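Local coordinates for outer membrane protein YopM (Yersinia pestis, PDB 1JL5), which acts as a secreted virulence effector that probably alters host-cell physiology and so promotes bacterial survival in host tissues, at residues E186-L191 with I200-N205; K360-E365 with E371-P376. All blocks are in the same frame, centred on the assembly; numbering follows the deposited sequence.

Followed from the N terminus, the chain reaches interaction 1 first: the loop 186-191 of repeat 6, after strand 177-179, meets 200-205, which carries the end of strand 199-201 in repeat 7, closing an eight-residue connection. Interaction 2 comes much later and runs the other way round, since strand 361-363 comes first and the loop 371-376 folds back against it across five residues. The two are in series, neither nested nor crossing, with centres about 42 Å apart. Interaction 1 ties the loop of one repeat to the strand and strand end of the next, near the middle of the leucine-rich-repeat arc; interaction 2 ties strand and loop within repeat 15, near the C-terminal end.

Interaction 1: residues E186-L191 with I200-N205; sequences EELPEL and IYADNN
Leu-188 and Leu-191 reach from the loop 186-191 toward Ala-202 and Ile-200. The fork of Leu-188 straddles the methyl of Ala-202, with CD1 3.6 Å and CD2 3.8 Å from Ala-202 CB. Leu-188 holds CG beside its backbone N (chi1 -75°) and CD1 extended (chi2 179°), and the small alanine side chain lets this fork come close to the strand end. The two branches of Ile-200 are shared out: CG2 lies 4.2 Å from Leu-188 CD1, while the longer arm runs out to meet Leu-191 tip to tip. The CD1 methyls of Leu-191 and Ile-200 stand 3.3 Å apart, closer than usual for two carbons, so the exact spacing is doubtful.

This is the interior of a leucine-rich-repeat solenoid, in which inward-pointing aliphatic residues from loop and strand fill each coil. Leu-191 also touches Leu-171, and Ile-200 touches Leu-217 and Ile-220, so the apolar layer continues from coil to coil.

Past the strand, Asn-205 is a buried polar side chain on the asparagine ladder characteristic of this fold. Its carboxamide suits the place because it both donates and accepts. ND2 gives Ala-202 O an almost straight bond of 2.7 Å (178° at the hydrogen) from above the carbonyl plane, and bonds also to Ala-180 O one coil back. OD1 accepts from Leu-185 N; Ala-202 O also receives Asn-225 ND2 from the following coil.

Interaction 2: residues K360-E365 with E371-P376; sequences KQLHVE and EFPDIP
Leu-362 extends CG away from its backbone N (chi1 180°), and chi2 64° turns CD1 aside and leaves CD2 roughly anti to CA, at the far end, where it meets the loop 371-376. Ile-375 folds instead: with chi2 at -51° its CD1 curls round to meet that methyl, although its side chain does not set out toward the strand. The pair belongs to a leucine-rich repeat, with Leu-362 at an inward position of the parallel strand on the concave face and the loop closing the coil behind it.

A single methyl thus serves both loop partners, whose side chains each cross that of Leu-362 obliquely. A flexible branched chain suits the strand position, because its end can meet a rigid proline ring and a bent isoleucine arm at once. Leu-342 and Leu-382 of the flanking strands and Leu-355 also touch Leu-362, which is buried, whereas its loop partners remain partly exposed. Pro-373 also touches Met-384, and its neighbour Phe-372 packs on Glu-380 of a second subunit, so the loop also joins a contact between subunits. Leu-362 CD2 lies 3.5 Å from Ile-375 CD1, and the same methyl carbon is 3.9 Å from CG of Pro-373.

Interaction 1: residues E186-L191 with I200-N205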
ATOM      1  N   GLU A 186      20.262 -13.886 -21.909  1.00 30.52           N
ATOM      2  CA  GLU A 186      20.170 -15.252 -21.444  1.00 33.90           C
ATOM      3  C   GLU A 186      21.567 -15.626 -20.986  1.00 33.02           C
ATOM      4  O   GLU A 186      21.766 -16.595 -20.265  1.00 34.76           O
ATOM      5  CB  GLU A 186      19.696 -16.154 -22.575  1.00 37.16           C
ATOM      6  CG  GLU A 186      18.287 -15.826 -23.019  1.00 43.24           C
ATOM      7  CD  GLU A 186      17.817 -16.706 -24.147  1.00 47.15           C
ATOM      8  OE1 GLU A 186      17.782 -17.941 -23.960  1.00 49.62           O
ATOM      9  OE2 GLU A 186      17.483 -16.159 -25.222  1.00 50.93           O
ATOM     10  N   GLU A 187      22.532 -14.824 -21.411  1.00 32.38           N
ATOM     11  CA  GLU A 187      23.921 -15.024 -21.045  1.00 34.22           C
ATOM     12  C   GLU A 187      24.611 -13.680 -21.062  1.00 32.81           C
ATOM     13  O   GLU A 187      24.164 -12.750 -21.726  1.00 33.65           O
ATOM     14  CB  GLU A 187      24.638 -15.930 -22.044  1.00 36.77           C
ATOM     15  CG  GLU A 187      24.145 -17.357 -22.105  1.00 44.00           C
ATOM     16  CD  GLU A 187      24.881 -18.158 -23.165  1.00 48.17           C
ATOM     17  OE1 GLU A 187      26.128 -18.237 -23.094  1.00 49.02           O
ATOM     18  OE2 GLU A 187      24.214 -18.703 -24.070  1.00 50.70           O
ATOM     19  N   LEU A 188      25.697 -13.584 -20.315  1.00 30.16           N
ATOM     20  CA  LEU A 188      26.487 -12.377 -20.288  1.00 29.24           C
ATOM     21  C   LEU A 188      27.749 -12.782 -21.020  1.00 29.46           C
ATOM     22  O   LEU A 188      28.109 -13.956 -21.033  1.00 29.53           O
ATOM     23  CB  LEU A 188      26.835 -11.976 -18.857  1.00 28.17           C
ATOM     24  CG  LEU A 188      25.725 -11.354 -18.008  1.00 27.56           C
ATOM     25  CD1 LEU A 188      26.265 -11.043 -16.621  1.00 25.68           C
ATOM     26  CD2 LEU A 188      25.216 -10.085 -18.678  1.00 27.73           C
ATOM     27  N   PRO A 189      28.418 -11.833 -21.674  1.00 29.48           N
ATOM     28  CA  PRO A 189      29.638 -12.242 -22.364  1.00 30.30           C
ATOM     29  C   PRO A 189      30.658 -12.604 -21.295  1.00 31.06           C
ATOM     30  O   PRO A 189      30.426 -12.372 -20.109  1.00 30.35           O
ATOM     31  CB  PRO A 189      30.023 -10.992 -23.147  1.00 28.58           C
ATOM     32  CG  PRO A 189      29.505  -9.887 -22.277  1.00 30.35           C
ATOM     33  CD  PRO A 189      28.149 -10.400 -21.870  1.00 28.48           C
ATOM     34  N   GLU A 190      31.776 -13.186 -21.706  1.00 32.63           N
ATOM     35  CA  GLU A 190      32.814 -13.549 -20.757  1.00 33.11           C
ATOM     36  C   GLU A 190      33.194 -12.280 -20.017  1.00 32.16           C
ATOM     37  O   GLU A 190      33.292 -11.212 -20.615  1.00 30.64           O
ATOM     38  CB  GLU A 190      34.023 -14.119 -21.494  1.00 36.65           C
ATOM     39  CG  GLU A 190      35.181 -14.469 -20.589  1.00 42.82           C
ATOM     40  CD  GLU A 190      36.303 -15.146 -21.342  1.00 46.15           C
ATOM     41  OE1 GLU A 190      36.787 -14.564 -22.336  1.00 48.54           O
ATOM     42  OE2 GLU A 190      36.699 -16.258 -20.934  1.00 49.27           O
ATOM     43  N   LEU A 191      33.411 -12.398 -18.715  1.00 31.44           N
ATOM     44  CA  LEU A 191      33.739 -11.233 -17.912  1.00 32.23           C
ATOM     45  C   LEU A 191      35.053 -11.367 -17.166  1.00 32.53           C
ATOM     46  O   LEU A 191      35.726 -10.375 -16.906  1.00 31.87           O
ATOM     47  CB  LEU A 191      32.627 -10.996 -16.891  1.00 31.96           C
ATOM     48  CG  LEU A 191      31.201 -10.948 -17.439  1.00 32.14           C
ATOM     49  CD1 LEU A 191      30.205 -11.033 -16.286  1.00 31.51           C
ATOM     50  CD2 LEU A 191      31.010  -9.674 -18.244  1.00 31.20           C
ATOM     51  N   ILE A 200      28.895  -4.854 -12.278  1.00 26.44           N
ATOM     52  CA  ILE A 200      28.066  -5.490 -13.276  1.00 25.61           C
ATOM     53  C   ILE A 200      26.634  -5.465 -12.795  1.00 26.12           C
ATOM     54  O   ILE A 200      26.325  -5.929 -11.697  1.00 26.04           O
ATOM     55  CB  ILE A 200      28.420  -6.970 -13.489  1.00 27.03           C
ATOM     56  CG1 ILE A 200      29.854  -7.111 -13.990  1.00 27.49           C
ATOM     57  CG2 ILE A 200      27.435  -7.595 -14.477  1.00 24.52           C
ATOM     58  CD1 ILE A 200      30.312  -8.552 -14.042  1.00 29.28           C
ATOM     59  N   TYR A 201      25.766  -4.897 -13.612  1.00 26.61           N
ATOM     60  CA  TYR A 201      24.352  -4.875 -13.309  1.00 25.79           C
ATOM     61  C   TYR A 201      23.793  -5.669 -14.462  1.00 25.52           C
ATOM     62  O   TYR A 201      23.903  -5.266 -15.620  1.00 24.77           O
ATOM     63  CB  TYR A 201      23.805  -3.450 -13.304  1.00 28.14           C
ATOM     64  CG  TYR A 201      24.339  -2.630 -12.163  1.00 30.03           C
ATOM     65  CD1 TYR A 201      25.631  -2.112 -12.199  1.00 32.93           C
ATOM     66  CD2 TYR A 201      23.567  -2.398 -11.028  1.00 33.28           C
ATOM     67  CE1 TYR A 201      26.142  -1.386 -11.131  1.00 34.03           C
ATOM     68  CE2 TYR A 201      24.070  -1.673  -9.954  1.00 34.51           C
ATOM     69  CZ  TYR A 201      25.359  -1.171 -10.015  1.00 33.97           C
ATOM     70  OH  TYR A 201      25.867  -0.452  -8.962  1.00 37.02           O
ATOM     71  N   ALA A 202      23.244  -6.831 -14.144  1.00 24.46           N
ATOM     72  CA  ALA A 202      22.682  -7.700 -15.155  1.00 23.40           C
ATOM     73  C   ALA A 202      21.410  -8.283 -14.573  1.00 22.41           C
ATOM     74  O   ALA A 202      20.936  -9.329 -14.992  1.00 22.16           O
ATOM     75  CB  ALA A 202      23.668  -8.802 -15.501  1.00 23.87           C
ATOM     76  N   ASP A 203      20.871  -7.593 -13.582  1.00 22.06           N
ATOM     77  CA  ASP A 203      19.640  -8.025 -12.952  1.00 23.12           C
ATOM     78  C   ASP A 203      18.536  -7.953 -13.989  1.00 23.21           C
ATOM     79  O   ASP A 203      18.691  -7.324 -15.038  1.00 23.83           O
ATOM     80  CB  ASP A 203      19.283  -7.090 -11.807  1.00 22.01           C
ATOM     81  CG  ASP A 203      19.205  -5.649 -12.258  1.00 24.91           C
ATOM     82  OD1 ASP A 203      20.254  -5.099 -12.655  1.00 25.23           O
ATOM     83  OD2 ASP A 203      18.101  -5.073 -12.233  1.00 25.30           O
ATOM     84  N   ASN A 204      17.417  -8.596 -13.691  1.00 22.70           N
ATOM     85  CA  ASN A 204      16.277  -8.563 -14.583  1.00 22.46           C
ATOM     86  C   ASN A 204      16.613  -8.936 -16.008  1.00 22.58           C
ATOM     87  O   ASN A 204      16.377  -8.182 -16.944  1.00 21.93           O
ATOM     88  CB  ASN A 204      15.653  -7.181 -14.535  1.00 21.82           C
ATOM     89  CG  ASN A 204      14.982  -6.922 -13.221  1.00 23.32           C
ATOM     90  OD1 ASN A 204      13.886  -7.413 -12.978  1.00 25.22           O
ATOM     91  ND2 ASN A 204      15.644  -6.169 -12.347  1.00 22.32           N
ATOM     92  N   ASN A 205      17.183 -10.117 -16.146  1.00 22.19           N
ATOM     93  CA  ASN A 205      17.526 -10.667 -17.433  1.00 22.50           C
ATOM     94  C   ASN A 205      17.114 -12.104 -17.279  1.00 22.85           C
ATOM     95  O   ASN A 205      16.399 -12.426 -16.347  1.00 21.94           O
ATOM     96  CB  ASN A 205      19.018 -10.525 -17.681  1.00 21.72           C
ATOM     97  CG  ASN A 205      19.370  -9.154 -18.188  1.00 22.80           C
ATOM     98  OD1 ASN A 205      18.948  -8.778 -19.278  1.00 24.43           O
ATOM     99  ND2 ASN A 205      20.122  -8.391 -17.401  1.00 19.26           N
TER

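Interaction 2: residues K360-E365 with E371-P376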
ATOM      1  N   LYS A 360      15.031   4.052  15.914  1.00 24.49           N
ATOM      2  CA  LYS A 360      14.283   5.071  15.203  1.00 26.86           C
ATOM      3  C   LYS A 360      12.997   4.496  14.661  1.00 27.09           C
ATOM      4  O   LYS A 360      11.975   5.172  14.577  1.00 26.68           O
ATOM      5  CB  LYS A 360      15.103   5.607  14.037  1.00 26.39           C
ATOM      6  CG  LYS A 360      16.407   6.240  14.453  1.00 31.40           C
ATOM      7  CD  LYS A 360      16.177   7.377  15.436  1.00 34.70           C
ATOM      8  CE  LYS A 360      17.493   8.053  15.806  1.00 37.08           C
ATOM      9  NZ  LYS A 360      18.490   7.076  16.328  1.00 37.85           N
ATOM     10  N   GLN A 361      13.058   3.229  14.291  1.00 27.72           N
ATOM     11  CA  GLN A 361      11.909   2.587  13.708  1.00 27.32           C
ATOM     12  C   GLN A 361      11.582   1.255  14.333  1.00 26.18           C
ATOM     13  O   GLN A 361      12.438   0.388  14.491  1.00 25.99           O
ATOM     14  CB  GLN A 361      12.148   2.419  12.216  1.00 27.97           C
ATOM     15  CG  GLN A 361      11.020   1.765  11.471  1.00 29.02           C
ATOM     16  CD  GLN A 361      11.382   1.579  10.029  1.00 29.10           C
ATOM     17  OE1 GLN A 361      12.375   0.931   9.715  1.00 31.03           O
ATOM     18  NE2 GLN A 361      10.591   2.156   9.137  1.00 31.23           N
ATOM     19  N   LEU A 362      10.320   1.113  14.704  1.00 24.59           N
ATOM     20  CA  LEU A 362       9.842  -0.111  15.288  1.00 23.94           C
ATOM     21  C   LEU A 362       8.576  -0.518  14.564  1.00 24.76           C
ATOM     22  O   LEU A 362       7.527   0.088  14.748  1.00 25.28           O
ATOM     23  CB  LEU A 362       9.529   0.072  16.769  1.00 24.00           C
ATOM     24  CG  LEU A 362       9.019  -1.227  17.387  1.00 23.12           C
ATOM     25  CD1 LEU A 362      10.122  -2.270  17.333  1.00 23.15           C
ATOM     26  CD2 LEU A 362       8.565  -0.987  18.814  1.00 26.45           C
ATOM     27  N   HIS A 363       8.688  -1.527  13.715  1.00 24.38           N
ATOM     28  CA  HIS A 363       7.532  -2.047  13.001  1.00 23.59           C
ATOM     29  C   HIS A 363       7.412  -3.476  13.463  1.00 23.60           C
ATOM     30  O   HIS A 363       8.115  -4.354  12.975  1.00 23.90           O
ATOM     31  CB  HIS A 363       7.747  -1.993  11.493  1.00 21.96           C
ATOM     32  CG  HIS A 363       7.685  -0.608  10.932  1.00 21.77           C
ATOM     33  ND1 HIS A 363       7.839  -0.339   9.590  1.00 23.37           N
ATOM     34  CD2 HIS A 363       7.492   0.588  11.536  1.00 21.44           C
ATOM     35  CE1 HIS A 363       7.742   0.963   9.391  1.00 22.87           C
ATOM     36  NE2 HIS A 363       7.532   1.547  10.557  1.00 22.02           N
ATOM     37  N   VAL A 364       6.543  -3.693  14.439  1.00 25.60           N
ATOM     38  CA  VAL A 364       6.334  -5.020  14.991  1.00 28.65           C
ATOM     39  C   VAL A 364       4.857  -5.343  14.872  1.00 28.97           C
ATOM     40  O   VAL A 364       4.288  -6.117  15.643  1.00 31.06           O
ATOM     41  CB  VAL A 364       6.794  -5.074  16.452  1.00 30.01           C
ATOM     42  CG1 VAL A 364       6.532  -6.449  17.036  1.00 35.76           C
ATOM     43  CG2 VAL A 364       8.284  -4.774  16.513  1.00 32.15           C
ATOM     44  N   GLU A 365       4.256  -4.722  13.871  1.00 27.04           N
ATOM     45  CA  GLU A 365       2.854  -4.895  13.537  1.00 28.12           C
ATOM     46  C   GLU A 365       2.555  -6.379  13.346  1.00 27.25           C
ATOM     47  O   GLU A 365       3.386  -7.133  12.846  1.00 24.34           O
ATOM     48  CB  GLU A 365       2.575  -4.143  12.232  1.00 30.43           C
ATOM     49  CG  GLU A 365       3.868  -3.582  11.614  1.00 36.32           C
ATOM     50  CD  GLU A 365       3.686  -3.022  10.222  1.00 41.09           C
ATOM     51  OE1 GLU A 365       2.765  -2.196  10.020  1.00 45.26           O
ATOM     52  OE2 GLU A 365       4.474  -3.401   9.330  1.00 42.24           O
ATOM     53  N   GLU A 371       1.886  -7.196  24.994  1.00 46.89           N
ATOM     54  CA  GLU A 371       1.960  -5.779  25.316  1.00 47.34           C
ATOM     55  C   GLU A 371       3.011  -5.137  24.421  1.00 46.44           C
ATOM     56  O   GLU A 371       3.923  -5.812  23.942  1.00 46.23           O
ATOM     57  CB  GLU A 371       2.370  -5.598  26.775  1.00 49.79           C
ATOM     58  CG  GLU A 371       3.782  -6.088  27.064  1.00 53.66           C
ATOM     59  CD  GLU A 371       4.126  -6.052  28.538  1.00 56.85           C
ATOM     60  OE1 GLU A 371       3.909  -4.998  29.175  1.00 57.00           O
ATOM     61  OE2 GLU A 371       4.619  -7.078  29.059  1.00 58.42           O
ATOM     62  N   PHE A 372       2.881  -3.837  24.189  1.00 44.59           N
ATOM     63  CA  PHE A 372       3.857  -3.138  23.372  1.00 44.18           C
ATOM     64  C   PHE A 372       5.068  -2.897  24.252  1.00 42.51           C
ATOM     65  O   PHE A 372       4.939  -2.660  25.449  1.00 43.58           O
ATOM     66  CB  PHE A 372       3.310  -1.798  22.878  1.00 44.83           C
ATOM     67  CG  PHE A 372       2.133  -1.923  21.948  1.00 46.77           C
ATOM     68  CD1 PHE A 372       1.980  -3.044  21.137  1.00 46.30           C
ATOM     69  CD2 PHE A 372       1.199  -0.896  21.854  1.00 46.97           C
ATOM     70  CE1 PHE A 372       0.912  -3.143  20.246  1.00 47.50           C
ATOM     71  CE2 PHE A 372       0.129  -0.983  20.965  1.00 47.19           C
ATOM     72  CZ  PHE A 372      -0.015  -2.108  20.159  1.00 48.01           C
ATOM     73  N   PRO A 373       6.269  -2.968  23.674  1.00 40.74           N
ATOM     74  CA  PRO A 373       7.452  -2.738  24.501  1.00 39.88           C
ATOM     75  C   PRO A 373       7.548  -1.250  24.798  1.00 39.25           C
ATOM     76  O   PRO A 373       6.916  -0.438  24.119  1.00 37.98           O
ATOM     77  CB  PRO A 373       8.579  -3.211  23.601  1.00 39.60           C
ATOM     78  CG  PRO A 373       8.101  -2.759  22.247  1.00 39.51           C
ATOM     79  CD  PRO A 373       6.641  -3.171  22.262  1.00 40.31           C
ATOM     80  N   ASP A 374       8.317  -0.886  25.816  1.00 39.83           N
ATOM     81  CA  ASP A 374       8.479   0.523  26.117  1.00 40.07           C
ATOM     82  C   ASP A 374       9.116   1.106  24.867  1.00 38.87           C
ATOM     83  O   ASP A 374      10.073   0.552  24.332  1.00 38.42           O
ATOM     84  CB  ASP A 374       9.397   0.725  27.325  1.00 43.40           C
ATOM     85  CG  ASP A 374       8.781   0.220  28.609  1.00 46.94           C
ATOM     86  OD1 ASP A 374       7.622   0.592  28.892  1.00 49.58           O
ATOM     87  OD2 ASP A 374       9.454  -0.544  29.338  1.00 50.18           O
ATOM     88  N   ILE A 375       8.572   2.210  24.386  1.00 37.89           N
ATOM     89  CA  ILE A 375       9.098   2.830  23.188  1.00 37.90           C
ATOM     90  C   ILE A 375      10.123   3.899  23.510  1.00 39.35           C
ATOM     91  O   ILE A 375       9.803   4.917  24.120  1.00 41.13           O
ATOM     92  CB  ILE A 375       7.967   3.460  22.355  1.00 36.98           C
ATOM     93  CG1 ILE A 375       6.918   2.394  22.029  1.00 37.51           C
ATOM     94  CG2 ILE A 375       8.526   4.067  21.086  1.00 35.98           C
ATOM     95  CD1 ILE A 375       7.499   1.118  21.427  1.00 37.76           C
ATOM     96  N   PRO A 376      11.384   3.672  23.119  1.00 39.02           N
ATOM     97  CA  PRO A 376      12.418   4.669  23.391  1.00 38.35           C
ATOM     98  C   PRO A 376      11.989   5.981  22.753  1.00 38.08           C
ATOM     99  O   PRO A 376      11.319   5.982  21.718  1.00 36.41           O
ATOM    100  CB  PRO A 376      13.652   4.072  22.719  1.00 38.30           C
ATOM    101  CG  PRO A 376      13.438   2.600  22.904  1.00 39.11           C
ATOM    102  CD  PRO A 376      11.971   2.447  22.550  1.00 38.57           C
TER